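Local coordinates for protein erythromycin C-12 hydroxylase (Saccharopolyspora erythraea, PDB 2JJN) that hydroxylates the macrolactone ring of erythromycin D at C-12, using a heme iron, molecular oxygen and NADPH, to give erythromycin C, at residues V50-R55 / N313-S318; F288-R293 / E390-G395; A372-L377 / V401-S406; T256-P261 / R376-R381. The protein carries 2 engineered substitutions. All blocks are in the same frame, centred on the assembly; numbering follows the deposited sequence.

Interaction 1 is the first loop to open from the N terminus: residues 50-55 pair with 313-318 inside the five-stranded mixed sheet. Before it closes, 256-261, at the end of helix 228-259, opens interaction 4, and 288-293 opens interaction 2; both cross interaction 1. Interactions 1 and 2 meet through neighbouring strands 311-315 and 290-295. Interaction 1 closes before 3 opens. Interaction 4 closes on 376-381 where interaction 3 has begun at 372-377, the two sharing Arg-376 and Leu-377. Interaction 2, which also crosses 3 and 4, closes next at 390-395, packed against Phe-288, which contacts the heme, and interaction 3 last at 401-406. Interactions 3 and 4 meet in the small sheet of strands 378-379 and 400-402.

Interaction 1 (V50-R55 / N313-S318); sequences VWHVFR and NTWVLS. With SO4 (sulfate ion), chain E.
His-52 pairs with Asn-313 and Val-53 with Thr-314 where segments 51-53 and 313-315 run parallel, axes 4.7 Å apart at 25°. Three backbone bonds join the strands: Asn-313 N to Trp-51 O, Val-53 N to Asn-313 O and Trp-315 N to Val-53 O; beyond them Ser-318 OG donates to Phe-54 O at 2.7 Å. The side chain of Asn-313 lies alongside the His-52 ring, pointing the same way, its amide plane 25° from the ring and OD1 3.3 Å from His-52 CE1. Trp-315, with CG anti to its carbonyl carbon, swings its indole beside His-52 and Phe-54. Its NE1 gives a proton to His-52 ND1 at 2.9 Å, almost straight (171°) and close to both ring planes, so these rings meet rim to rim. Phe-54 brings CE2 over one indole face, 3.4 Å from Trp-315 CD1, the planes oblique. NH1 and NH2 of the extended Arg-55 grip a sulfate, probably from the crystallisation liquor. Because His-52 ND1 accepts from the tryptophan while NE2 is hydrogen-bonded to Asp-46, both nitrogens of this buried imidazole are engaged, which fixes the ring's rotation and is consistent with a neutral, NE2-protonated tautomer.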
# COMPACT_ATOMS: atom_id res chain seq x y z
N VAL A 50 -19.07 -1.77 12.86
CA VAL A 50 -18.03 -2.33 11.98
C VAL A 50 -17.28 -3.38 12.78
O VAL A 50 -16.96 -3.17 13.94
CB VAL A 50 -17.05 -1.22 11.52
CG1 VAL A 50 -15.94 -1.84 10.70
CG2 VAL A 50 -17.79 -0.21 10.67
N TRP A 51 -17.00 -4.51 12.14
CA TRP A 51 -16.38 -5.63 12.84
C TRP A 51 -14.92 -5.66 12.49
O TRP A 51 -14.46 -5.05 11.47
CB TRP A 51 -17.05 -6.93 12.37
CG TRP A 51 -18.47 -7.01 12.90
CD1 TRP A 51 -19.57 -6.33 12.45
CD2 TRP A 51 -18.91 -7.78 14.02
NE1 TRP A 51 -20.68 -6.65 13.21
CE2 TRP A 51 -20.30 -7.54 14.18
CE3 TRP A 51 -18.25 -8.66 14.92
CZ2 TRP A 51 -21.07 -8.16 15.18
CZ3 TRP A 51 -19.02 -9.29 15.90
CH2 TRP A 51 -20.42 -9.05 16.01
N HIS A 52 -14.15 -6.22 13.40
CA HIS A 52 -12.71 -6.22 13.25
C HIS A 52 -12.20 -7.63 13.58
O HIS A 52 -12.61 -8.21 14.61
CB HIS A 52 -12.11 -5.26 14.28
CG HIS A 52 -12.49 -3.85 14.03
ND1 HIS A 52 -11.67 -2.97 13.34
CD2 HIS A 52 -13.62 -3.17 14.35
CE1 HIS A 52 -12.30 -1.79 13.25
NE2 HIS A 52 -13.46 -1.89 13.87
N VAL A 53 -11.26 -8.10 12.77
CA VAL A 53 -10.77 -9.47 12.89
C VAL A 53 -9.26 -9.39 13.12
O VAL A 53 -8.54 -8.77 12.32
CB VAL A 53 -11.12 -10.26 11.63
CG1 VAL A 53 -10.46 -11.63 11.68
CG2 VAL A 53 -12.66 -10.40 11.59
N PHE A 54 -8.78 -10.00 14.22
CA PHE A 54 -7.40 -9.78 14.68
C PHE A 54 -6.41 -10.94 14.53
O PHE A 54 -5.20 -10.71 14.46
CB PHE A 54 -7.39 -9.34 16.15
CG PHE A 54 -8.17 -8.05 16.38
CD1 PHE A 54 -9.37 -8.06 17.08
CD2 PHE A 54 -7.74 -6.89 15.79
CE1 PHE A 54 -10.08 -6.88 17.29
CE2 PHE A 54 -8.45 -5.67 15.97
CZ PHE A 54 -9.64 -5.68 16.73
N ARG A 55 -6.89 -12.16 14.51
CA ARG A 55 -5.95 -13.29 14.48
C ARG A 55 -5.57 -13.69 13.07
O ARG A 55 -6.41 -13.61 12.16
CB ARG A 55 -6.58 -14.50 15.18
CG ARG A 55 -6.66 -14.33 16.68
CD ARG A 55 -7.25 -15.57 17.32
NE ARG A 55 -7.41 -15.38 18.75
CZ ARG A 55 -8.26 -16.11 19.48
NH1 ARG A 55 -9.01 -17.05 18.86
NH2 ARG A 55 -8.35 -15.90 20.80
N ASN A 313 -13.30 -5.39 9.09
CA ASN A 313 -11.92 -4.86 8.90
C ASN A 313 -11.00 -6.01 9.27
O ASN A 313 -11.07 -6.51 10.40
CB ASN A 313 -11.77 -3.72 9.96
CG ASN A 313 -12.18 -2.38 9.45
OD1 ASN A 313 -13.03 -1.73 10.06
ND2 ASN A 313 -11.57 -1.93 8.37
N THR A 314 -10.16 -6.44 8.34
CA THR A 314 -9.16 -7.50 8.64
C THR A 314 -7.83 -6.86 8.95
O THR A 314 -7.29 -6.18 8.09
CB THR A 314 -8.93 -8.47 7.47
OG1 THR A 314 -8.56 -7.76 6.28
CG2 THR A 314 -10.18 -9.33 7.16
N TRP A 315 -7.33 -7.06 10.16
CA TRP A 315 -6.13 -6.38 10.64
C TRP A 315 -4.88 -7.17 10.27
O TRP A 315 -4.38 -8.02 11.03
CB TRP A 315 -6.23 -6.14 12.14
CG TRP A 315 -7.07 -4.96 12.49
CD1 TRP A 315 -8.40 -4.95 12.67
CD2 TRP A 315 -6.60 -3.62 12.71
NE1 TRP A 315 -8.83 -3.64 13.02
CE2 TRP A 315 -7.73 -2.82 13.04
CE3 TRP A 315 -5.34 -3.01 12.60
CZ2 TRP A 315 -7.63 -1.44 13.29
CZ3 TRP A 315 -5.23 -1.65 12.88
CH2 TRP A 315 -6.37 -0.88 13.22
N VAL A 316 -4.38 -6.90 9.07
CA VAL A 316 -3.12 -7.53 8.64
C VAL A 316 -1.98 -7.23 9.63
O VAL A 316 -1.12 -8.07 9.90
CB VAL A 316 -2.80 -7.14 7.19
CG1 VAL A 316 -1.31 -7.31 6.87
CG2 VAL A 316 -3.66 -8.03 6.25
N LEU A 317 -1.95 -6.02 10.19
CA LEU A 317 -0.91 -5.68 11.17
C LEU A 317 -0.97 -6.63 12.35
O LEU A 317 0.08 -7.08 12.82
CB LEU A 317 -1.11 -4.25 11.64
CG LEU A 317 -0.18 -3.83 12.79
CD1 LEU A 317 1.32 -3.93 12.34
CD2 LEU A 317 -0.52 -2.41 13.22
N SER A 318 -2.18 -6.92 12.85
CA SER A 318 -2.29 -7.84 13.98
C SER A 318 -1.90 -9.27 13.57
O SER A 318 -1.17 -9.97 14.29
CB SER A 318 -3.73 -7.79 14.45
OG SER A 318 -3.93 -8.65 15.59
S SO4 E . -11.14 -18.45 21.78
O1 SO4 E . -10.07 -17.57 22.25
O2 SO4 E . -12.41 -17.98 22.33
O3 SO4 E . -10.88 -19.82 22.20
O4 SO4 E . -11.28 -18.38 20.32

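Interaction 2 (F288-R293 / E390-G395); sequences FPQMQR and EQIVLG. With HEM (protoporphyrin IX containing Fe), chain B.
Phe-288 turns its ring edge toward the heme and meets Val-393 obliquely, in the cytochrome P450 fold, where the stretch entering strand 290-295 and the 390-395 turn border the distal cavity. The turn itself is a classic gamma turn: Ile-392 has positive phi (74°) and Val-393 N bonds back to Gln-391 O. Phe-288 CG lies anti to its carbonyl carbon, and from there CD1 reaches the porphyrin meso carbon CHB at 3.8 Å, while CE2 reaches Val-393 CG1, also at 3.8 Å. The ring is thus wedged between cofactor and turn, its rim also pointing to the water bound to iron; the axial protein ligand of the iron is Cys-353. Ile-244 of helix 228-259 touches both Phe-288 and Val-393. Next to this pair Pro-289 lies across Leu-394, with CD 4.0 Å from Leu-394 CB, and the same CD comes within 3.2 Å of Ile-392 O. Ile-392 CD1 lies 4.3 Å from Gln-290 NE2. A water accepts from Gln-290 N at 3.0 Å and approaches Ile-392 O unusually closely, so that second link is doubtful; no direct hydrogen bond spans the segments. Pro-289 and Leu-394 both also pack on Leu-317. Further along the strand, beyond Gln-292 of the substrate site, Arg-293 folds at its second torsion (chi2 -68°) and presents its guanidinium edge-on to one heme propionate. NH1 bonds to O2A and also to Gln-292 O, from above that carbonyl's plane. Arg-293 NH2 points at propionate O1A at 2.8 Å, nearly straight at 176°.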
# COMPACT_ATOMS: atom_id res chain seq x y z
N PHE A 288 -0.42 -0.96 4.66
CA PHE A 288 -1.86 -0.98 4.86
C PHE A 288 -2.12 -1.98 5.98
O PHE A 288 -2.05 -3.19 5.77
CB PHE A 288 -2.56 -1.48 3.60
CG PHE A 288 -2.65 -0.50 2.50
CD1 PHE A 288 -2.41 -0.92 1.21
CD2 PHE A 288 -3.05 0.80 2.73
CE1 PHE A 288 -2.55 -0.03 0.13
CE2 PHE A 288 -3.17 1.72 1.67
CZ PHE A 288 -2.90 1.28 0.38
N PRO A 289 -2.34 -1.50 7.19
CA PRO A 289 -2.53 -2.45 8.31
C PRO A 289 -3.87 -3.14 8.34
O PRO A 289 -4.04 -4.15 9.08
CB PRO A 289 -2.34 -1.52 9.55
CG PRO A 289 -2.69 -0.18 9.06
CD PRO A 289 -2.21 -0.10 7.65
N GLN A 290 -4.80 -2.66 7.55
CA GLN A 290 -6.17 -3.21 7.54
C GLN A 290 -6.76 -3.17 6.15
O GLN A 290 -6.40 -2.31 5.32
CB GLN A 290 -7.05 -2.41 8.51
CG GLN A 290 -7.09 -0.91 8.21
CD GLN A 290 -7.83 -0.05 9.23
OE1 GLN A 290 -8.03 -0.44 10.39
NE2 GLN A 290 -8.27 1.12 8.79
N MET A 291 -7.67 -4.12 5.88
CA MET A 291 -8.46 -4.14 4.64
C MET A 291 -9.91 -4.28 5.00
O MET A 291 -10.19 -4.78 6.05
CB MET A 291 -8.07 -5.29 3.69
CG MET A 291 -6.80 -4.99 2.94
SD MET A 291 -5.69 -6.00 3.83
CE MET A 291 -5.88 -7.52 2.91
N GLN A 292 -10.81 -3.84 4.13
CA GLN A 292 -12.24 -3.87 4.42
C GLN A 292 -12.97 -4.81 3.51
O GLN A 292 -12.63 -4.95 2.32
CB GLN A 292 -12.88 -2.46 4.25
CG GLN A 292 -12.47 -1.57 5.46
CD GLN A 292 -11.09 -0.95 5.31
OE1 GLN A 292 -10.24 -0.98 6.22
NE2 GLN A 292 -10.86 -0.37 4.15
N ARG A 293 -13.95 -5.48 4.11
CA ARG A 293 -14.91 -6.37 3.38
C ARG A 293 -16.33 -6.06 3.85
O ARG A 293 -16.51 -5.38 4.85
CB ARG A 293 -14.59 -7.86 3.59
CG ARG A 293 -13.18 -8.25 3.14
CD ARG A 293 -13.11 -8.14 1.60
NE ARG A 293 -11.90 -8.76 1.03
CZ ARG A 293 -10.81 -8.09 0.68
NH1 ARG A 293 -10.68 -6.78 0.92
NH2 ARG A 293 -9.83 -8.74 0.06
N GLU A 390 -2.52 9.21 11.10
CA GLU A 390 -3.38 8.76 12.17
C GLU A 390 -4.40 7.74 11.70
O GLU A 390 -5.02 7.05 12.50
CB GLU A 390 -4.14 9.94 12.76
CG GLU A 390 -3.27 11.15 13.03
CD GLU A 390 -3.60 11.84 14.34
OE1 GLU A 390 -4.79 11.88 14.73
OE2 GLU A 390 -2.65 12.34 14.97
N GLN A 391 -4.58 7.66 10.39
CA GLN A 391 -5.53 6.70 9.84
C GLN A 391 -5.04 6.04 8.58
O GLN A 391 -4.16 6.56 7.85
CB GLN A 391 -6.90 7.34 9.63
CG GLN A 391 -6.84 8.84 9.52
CD GLN A 391 -8.15 9.46 9.06
OE1 GLN A 391 -9.20 9.32 9.71
NE2 GLN A 391 -8.09 10.14 7.92
N ILE A 392 -5.66 4.88 8.32
CA ILE A 392 -5.55 4.17 7.05
C ILE A 392 -4.20 3.46 6.86
O ILE A 392 -4.18 2.22 6.77
CB ILE A 392 -5.89 5.06 5.84
CG1 ILE A 392 -7.30 5.68 6.00
CG2 ILE A 392 -5.74 4.27 4.53
CD1 ILE A 392 -8.38 4.72 6.36
N VAL A 393 -3.12 4.23 6.81
CA VAL A 393 -1.78 3.67 6.59
C VAL A 393 -0.96 3.69 7.86
O VAL A 393 -1.24 4.45 8.81
CB VAL A 393 -1.03 4.37 5.43
CG1 VAL A 393 -1.79 4.28 4.12
CG2 VAL A 393 -0.74 5.83 5.78
N LEU A 394 0.02 2.79 7.91
CA LEU A 394 0.95 2.74 9.02
C LEU A 394 2.29 3.34 8.60
O LEU A 394 3.07 2.70 7.93
CB LEU A 394 1.12 1.27 9.49
CG LEU A 394 1.99 1.11 10.72
CD1 LEU A 394 1.19 1.48 11.99
CD2 LEU A 394 2.50 -0.33 10.88
N GLY A 395 2.56 4.61 8.96
CA GLY A 395 3.73 5.28 8.40
C GLY A 395 3.81 6.71 8.89
O GLY A 395 3.00 7.13 9.72
CHA HEM B . -4.07 -4.89 -4.05
CHB HEM B . -0.80 -3.79 -0.60
CHC HEM B . 2.02 -1.74 -3.98
CHD HEM B . -1.58 -2.12 -7.23
C1A HEM B . -3.37 -4.81 -2.87
C2A HEM B . -3.82 -5.38 -1.59
C3A HEM B . -2.94 -5.06 -0.65
C4A HEM B . -1.89 -4.28 -1.27
CMA HEM B . -3.00 -5.42 0.86
CAA HEM B . -5.09 -6.22 -1.40
CBA HEM B . -6.33 -5.35 -1.23
CGA HEM B . -7.55 -6.16 -0.77
O1A HEM B . -7.44 -7.41 -0.60
O2A HEM B . -8.63 -5.51 -0.63
C1B HEM B . 0.27 -3.14 -1.24
C2B HEM B . 1.50 -2.75 -0.59
C3B HEM B . 2.29 -2.19 -1.53
C4B HEM B . 1.53 -2.22 -2.78
CMB HEM B . 1.71 -3.02 0.91
CAB HEM B . 3.69 -1.56 -1.43
CBB HEM B . 4.56 -2.04 -0.60
C1C HEM B . 1.29 -1.66 -5.14
C2C HEM B . 1.77 -1.09 -6.39
C3C HEM B . 0.78 -1.19 -7.29
C4C HEM B . -0.36 -1.85 -6.65
CMC HEM B . 3.20 -0.50 -6.55
CAC HEM B . 0.72 -0.70 -8.75
CBC HEM B . 1.76 -0.79 -9.59
C1D HEM B . -2.54 -2.86 -6.64
C2D HEM B . -3.78 -3.19 -7.28
C3D HEM B . -4.53 -4.05 -6.33
C4D HEM B . -3.70 -4.17 -5.17
CMD HEM B . -4.25 -2.74 -8.70
CAD HEM B . -5.93 -4.67 -6.51
CBD HEM B . -5.84 -6.10 -7.08
CGD HEM B . -7.20 -6.71 -7.13
O1D HEM B . -8.16 -6.19 -6.53
O2D HEM B . -7.33 -7.76 -7.81
NA HEM B . -2.15 -4.15 -2.64
NB HEM B . 0.28 -2.77 -2.58
NC HEM B . -0.01 -2.08 -5.35
ND HEM B . -2.52 -3.47 -5.36
FE HEM B . -1.03 -3.26 -4.00
O HOH W 1 -4.90 -0.09 5.99
O HOH W 2 -1.99 -1.38 -3.33

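Interaction 3 (A372-L377 / V401-S406); sequences ARFGRL and VLAGSS
Leu-377 and Phe-374 give up the most surface here, and they do so around one methyl group, Ala-403 CB. Phe-374 CD1 comes within 3.4 Å of Ala-403 CB, obliquely to the ring, and Leu-377 CD2 lies 3.9 Å from the same CB. Leu-377 CD2 also sits over one face of the phenylalanine ring, displaced toward its rim, while the opposite face is covered centrally by Arg-373 CG, so the ring is sandwiched within its own segment. Its edge meets Ser-405 O, which also receives a CA-H contact from Phe-374 CA (3.5 Å). The other branch of Leu-377, CD1, packs on Val-401 CG2. Ser-406 adds its CB against Phe-374 CD1 at 3.9 Å, and with chi1 at 82° turns OG to Glu-131. No direct hydrogen bond crosses. One water bridges, accepting from Ser-405 N and lying 2.8 Å from both Phe-374 O and Arg-376 O; a second, bound to Gly-404 N and near Leu-402 O, reaches Arg-376 O only weakly. The result is plain packing, far from the heme and substrate sites. Helix 356-374 ends at Phe-374, and Gly-375, with positive phi, turns the chain out of it toward strand 378-379. That edge strand is paired with 400-402, whose other neighbour is strand 132-134, so the contact fits the helix end against the exit of the central strand.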
# COMPACT_ATOMS: atom_id res chain seq x y z
N ALA A 372 24.39 2.68 -1.06
CA ALA A 372 25.52 2.99 -1.94
C ALA A 372 26.05 4.39 -1.69
O ALA A 372 27.27 4.62 -1.67
CB ALA A 372 25.12 2.81 -3.44
N ARG A 373 25.15 5.35 -1.52
CA ARG A 373 25.60 6.73 -1.36
C ARG A 373 26.01 7.04 0.05
O ARG A 373 27.06 7.70 0.27
CB ARG A 373 24.51 7.73 -1.84
CG ARG A 373 25.01 9.17 -1.73
CD ARG A 373 24.01 10.17 -2.35
NE ARG A 373 24.32 11.56 -1.94
CZ ARG A 373 25.18 12.38 -2.54
NH1 ARG A 373 25.93 11.97 -3.58
NH2 ARG A 373 25.37 13.60 -2.06
N PHE A 374 25.23 6.61 1.02
CA PHE A 374 25.40 7.14 2.39
C PHE A 374 25.90 6.06 3.36
O PHE A 374 26.35 6.41 4.49
CB PHE A 374 24.05 7.59 2.92
CG PHE A 374 23.37 8.69 2.12
CD1 PHE A 374 23.90 9.99 2.07
CD2 PHE A 374 22.19 8.41 1.45
CE1 PHE A 374 23.24 11.03 1.39
CE2 PHE A 374 21.49 9.44 0.76
CZ PHE A 374 22.02 10.76 0.74
N GLY A 375 25.77 4.80 2.97
CA GLY A 375 26.01 3.66 3.90
C GLY A 375 24.89 3.42 4.91
O GLY A 375 24.60 2.28 5.24
N ARG A 376 24.32 4.49 5.44
CA ARG A 376 23.19 4.44 6.37
C ARG A 376 22.51 5.81 6.45
O ARG A 376 23.08 6.82 6.01
CB ARG A 376 23.68 3.99 7.76
CG ARG A 376 24.60 5.02 8.42
CD ARG A 376 25.05 4.60 9.85
NE ARG A 376 25.99 3.49 9.68
CZ ARG A 376 25.85 2.24 10.14
NH1 ARG A 376 24.86 1.85 10.94
NH2 ARG A 376 26.80 1.38 9.85
N LEU A 377 21.30 5.82 6.97
CA LEU A 377 20.63 7.05 7.36
C LEU A 377 20.09 6.85 8.77
O LEU A 377 19.84 5.72 9.18
CB LEU A 377 19.43 7.33 6.47
CG LEU A 377 19.86 7.71 5.06
CD1 LEU A 377 18.56 7.78 4.19
CD2 LEU A 377 20.59 9.05 4.98
N VAL A 401 15.87 12.92 7.85
CA VAL A 401 16.99 12.02 8.13
C VAL A 401 18.31 12.78 8.11
O VAL A 401 18.43 13.89 7.56
CB VAL A 401 17.06 10.87 7.07
CG1 VAL A 401 15.83 9.94 7.23
CG2 VAL A 401 17.11 11.48 5.63
N LEU A 402 19.31 12.13 8.70
CA LEU A 402 20.67 12.66 8.70
C LEU A 402 21.59 11.58 8.18
O LEU A 402 21.54 10.42 8.64
CB LEU A 402 21.08 13.04 10.13
CG LEU A 402 20.29 14.16 10.80
CD1 LEU A 402 20.53 14.18 12.32
CD2 LEU A 402 20.62 15.49 10.18
N ALA A 403 22.42 11.96 7.20
CA ALA A 403 23.51 11.13 6.72
C ALA A 403 24.79 11.54 7.43
O ALA A 403 25.29 12.68 7.21
CB ALA A 403 23.68 11.34 5.21
N GLY A 404 25.35 10.68 8.24
CA GLY A 404 26.65 10.98 8.83
C GLY A 404 27.81 10.89 7.84
O GLY A 404 28.92 11.40 8.14
N SER A 405 27.58 10.25 6.67
CA SER A 405 28.61 10.12 5.66
C SER A 405 27.95 10.28 4.30
O SER A 405 26.82 9.82 4.06
CB SER A 405 29.21 8.69 5.74
OG SER A 405 29.76 8.46 7.05
N SER A 406 28.69 10.93 3.39
CA SER A 406 28.25 11.02 1.99
C SER A 406 29.43 11.41 1.13
O SER A 406 30.49 11.81 1.66
CB SER A 406 27.19 12.08 1.81
OG SER A 406 27.81 13.38 1.70
O HOH W 3 25.49 8.10 6.53
O HOH W 4 23.47 8.45 8.90

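Interaction 4 (T256-P261 / R376-R381); sequences TLDEHP and RLTVDR. With SO4 (sulfate ion), chain C.
Asp-258 lays its carboxylate across Thr-378 and the backbone that follows, at the last turn of helix 228-259. With CG anti to the backbone N (chi1 -170°), the group extends toward strand 378-379. Thr-378 OG1 donates to Asp-258 OD1 at 2.7 Å on the syn side. Val-379 N donates to Asp-258 OD2 at 3.0 Å, nearly straight at 170° but from well above the carboxylate plane. Three waters also donate to the carboxylate: one bridges Asp-258 OD1 and Leu-377 O, and two others donate to OD2 and accept from Arg-381, one weakly from NH1, the other from NH2. That guanidinium stays 4.5 Å from Asp-258 OD2, measured at NH1, beyond a salt bridge. Val-379 CG1 covers one of its faces, and its NE and NH2 hold a sulfate, probably from the crystallisation liquor, which Arg-385, Leu-386 and His-388 also bind. At the other end Arg-376 NH1 makes a weak bond to Pro-261 O (3.3 Å) and a water reinforces it, though the stronger partner of this arginine is Asp-265. Five donors on one carboxylate, with an arginine close by, fit an ionised Asp-258 that clamps the helix end to the strand.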
# COMPACT_ATOMS: atom_id res chain seq x y z
N THR A 256 12.86 1.38 10.37
CA THR A 256 13.10 0.07 11.03
C THR A 256 14.60 -0.26 11.09
O THR A 256 15.11 -0.74 12.12
CB THR A 256 12.31 -1.00 10.34
OG1 THR A 256 10.92 -0.62 10.31
CG2 THR A 256 12.41 -2.30 11.13
N LEU A 257 15.31 -0.00 9.98
CA LEU A 257 16.75 -0.17 10.03
C LEU A 257 17.41 0.76 11.04
O LEU A 257 18.39 0.36 11.67
CB LEU A 257 17.36 0.05 8.64
CG LEU A 257 16.95 -0.95 7.60
CD1 LEU A 257 17.51 -0.55 6.19
CD2 LEU A 257 17.52 -2.35 7.99
N ASP A 258 16.88 1.98 11.22
CA ASP A 258 17.49 2.89 12.18
C ASP A 258 17.33 2.31 13.61
O ASP A 258 18.14 2.61 14.49
CB ASP A 258 16.74 4.22 12.06
CG ASP A 258 17.39 5.38 12.82
OD1 ASP A 258 18.64 5.38 12.96
OD2 ASP A 258 16.62 6.27 13.23
N GLU A 259 16.30 1.48 13.82
CA GLU A 259 16.07 0.82 15.12
C GLU A 259 16.94 -0.41 15.28
O GLU A 259 17.19 -0.86 16.40
CB GLU A 259 14.59 0.43 15.27
CG GLU A 259 13.68 1.66 15.41
CD GLU A 259 12.20 1.30 15.24
OE1 GLU A 259 11.93 0.15 14.91
OE2 GLU A 259 11.34 2.18 15.40
N HIS A 260 17.43 -0.96 14.16
CA HIS A 260 18.28 -2.17 14.18
C HIS A 260 19.45 -1.92 13.26
O HIS A 260 19.58 -2.58 12.22
CB HIS A 260 17.47 -3.37 13.72
CG HIS A 260 16.35 -3.65 14.63
ND1 HIS A 260 16.53 -4.34 15.81
CD2 HIS A 260 15.06 -3.23 14.62
CE1 HIS A 260 15.37 -4.41 16.44
NE2 HIS A 260 14.47 -3.73 15.75
N PRO A 261 20.28 -0.95 13.61
CA PRO A 261 21.25 -0.38 12.68
C PRO A 261 22.39 -1.29 12.28
O PRO A 261 23.08 -0.93 11.35
CB PRO A 261 21.76 0.89 13.39
CG PRO A 261 21.58 0.59 14.87
CD PRO A 261 20.29 -0.23 14.92
N ARG A 376 24.32 4.49 5.44
CA ARG A 376 23.19 4.44 6.37
C ARG A 376 22.51 5.81 6.45
O ARG A 376 23.08 6.82 6.01
CB ARG A 376 23.68 3.99 7.76
CG ARG A 376 24.60 5.02 8.42
CD ARG A 376 25.05 4.60 9.85
NE ARG A 376 25.99 3.49 9.68
CZ ARG A 376 25.85 2.24 10.14
NH1 ARG A 376 24.86 1.85 10.94
NH2 ARG A 376 26.80 1.38 9.85
N LEU A 377 21.30 5.82 6.97
CA LEU A 377 20.63 7.05 7.36
C LEU A 377 20.09 6.85 8.77
O LEU A 377 19.84 5.72 9.18
CB LEU A 377 19.43 7.33 6.47
CG LEU A 377 19.86 7.71 5.06
CD1 LEU A 377 18.56 7.78 4.19
CD2 LEU A 377 20.59 9.05 4.98
N THR A 378 19.94 7.95 9.52
CA THR A 378 19.23 7.89 10.81
C THR A 378 18.11 8.94 10.81
O THR A 378 18.16 9.91 10.05
CB THR A 378 20.19 8.21 11.98
OG1 THR A 378 19.54 7.92 13.23
CG2 THR A 378 20.63 9.73 11.98
N VAL A 379 17.04 8.68 11.58
CA VAL A 379 15.93 9.62 11.68
C VAL A 379 16.31 10.81 12.57
O VAL A 379 16.83 10.57 13.67
CB VAL A 379 14.64 8.90 12.18
CG1 VAL A 379 13.52 9.90 12.33
CG2 VAL A 379 14.33 7.73 11.21
N ASP A 380 16.07 12.03 12.07
CA ASP A 380 16.38 13.34 12.74
C ASP A 380 15.14 13.83 13.50
O ASP A 380 14.09 14.19 12.89
CB ASP A 380 16.83 14.34 11.66
CG ASP A 380 17.01 15.80 12.15
OD1 ASP A 380 17.08 16.04 13.39
OD2 ASP A 380 17.11 16.71 11.26
N ARG A 381 15.26 13.87 14.82
CA ARG A 381 14.20 14.42 15.67
C ARG A 381 14.62 15.72 16.38
O ARG A 381 14.08 16.05 17.45
CB ARG A 381 13.72 13.36 16.66
CG ARG A 381 13.26 12.06 15.96
CD ARG A 381 12.63 11.09 16.93
NE ARG A 381 12.00 9.93 16.28
CZ ARG A 381 12.66 8.85 15.84
NH1 ARG A 381 13.98 8.77 15.91
NH2 ARG A 381 11.98 7.86 15.31
S SO4 C . 8.55 9.01 16.74
O1 SO4 C . 9.26 10.26 16.56
O2 SO4 C . 7.22 9.15 16.18
O3 SO4 C . 8.44 8.69 18.16
O4 SO4 C . 9.26 7.89 16.12
O HOH W 5 20.50 4.21 11.44
O HOH W 6 16.47 7.43 15.65
O HOH W 7 14.09 5.67 14.14
O HOH W 8 25.66 -1.27 10.66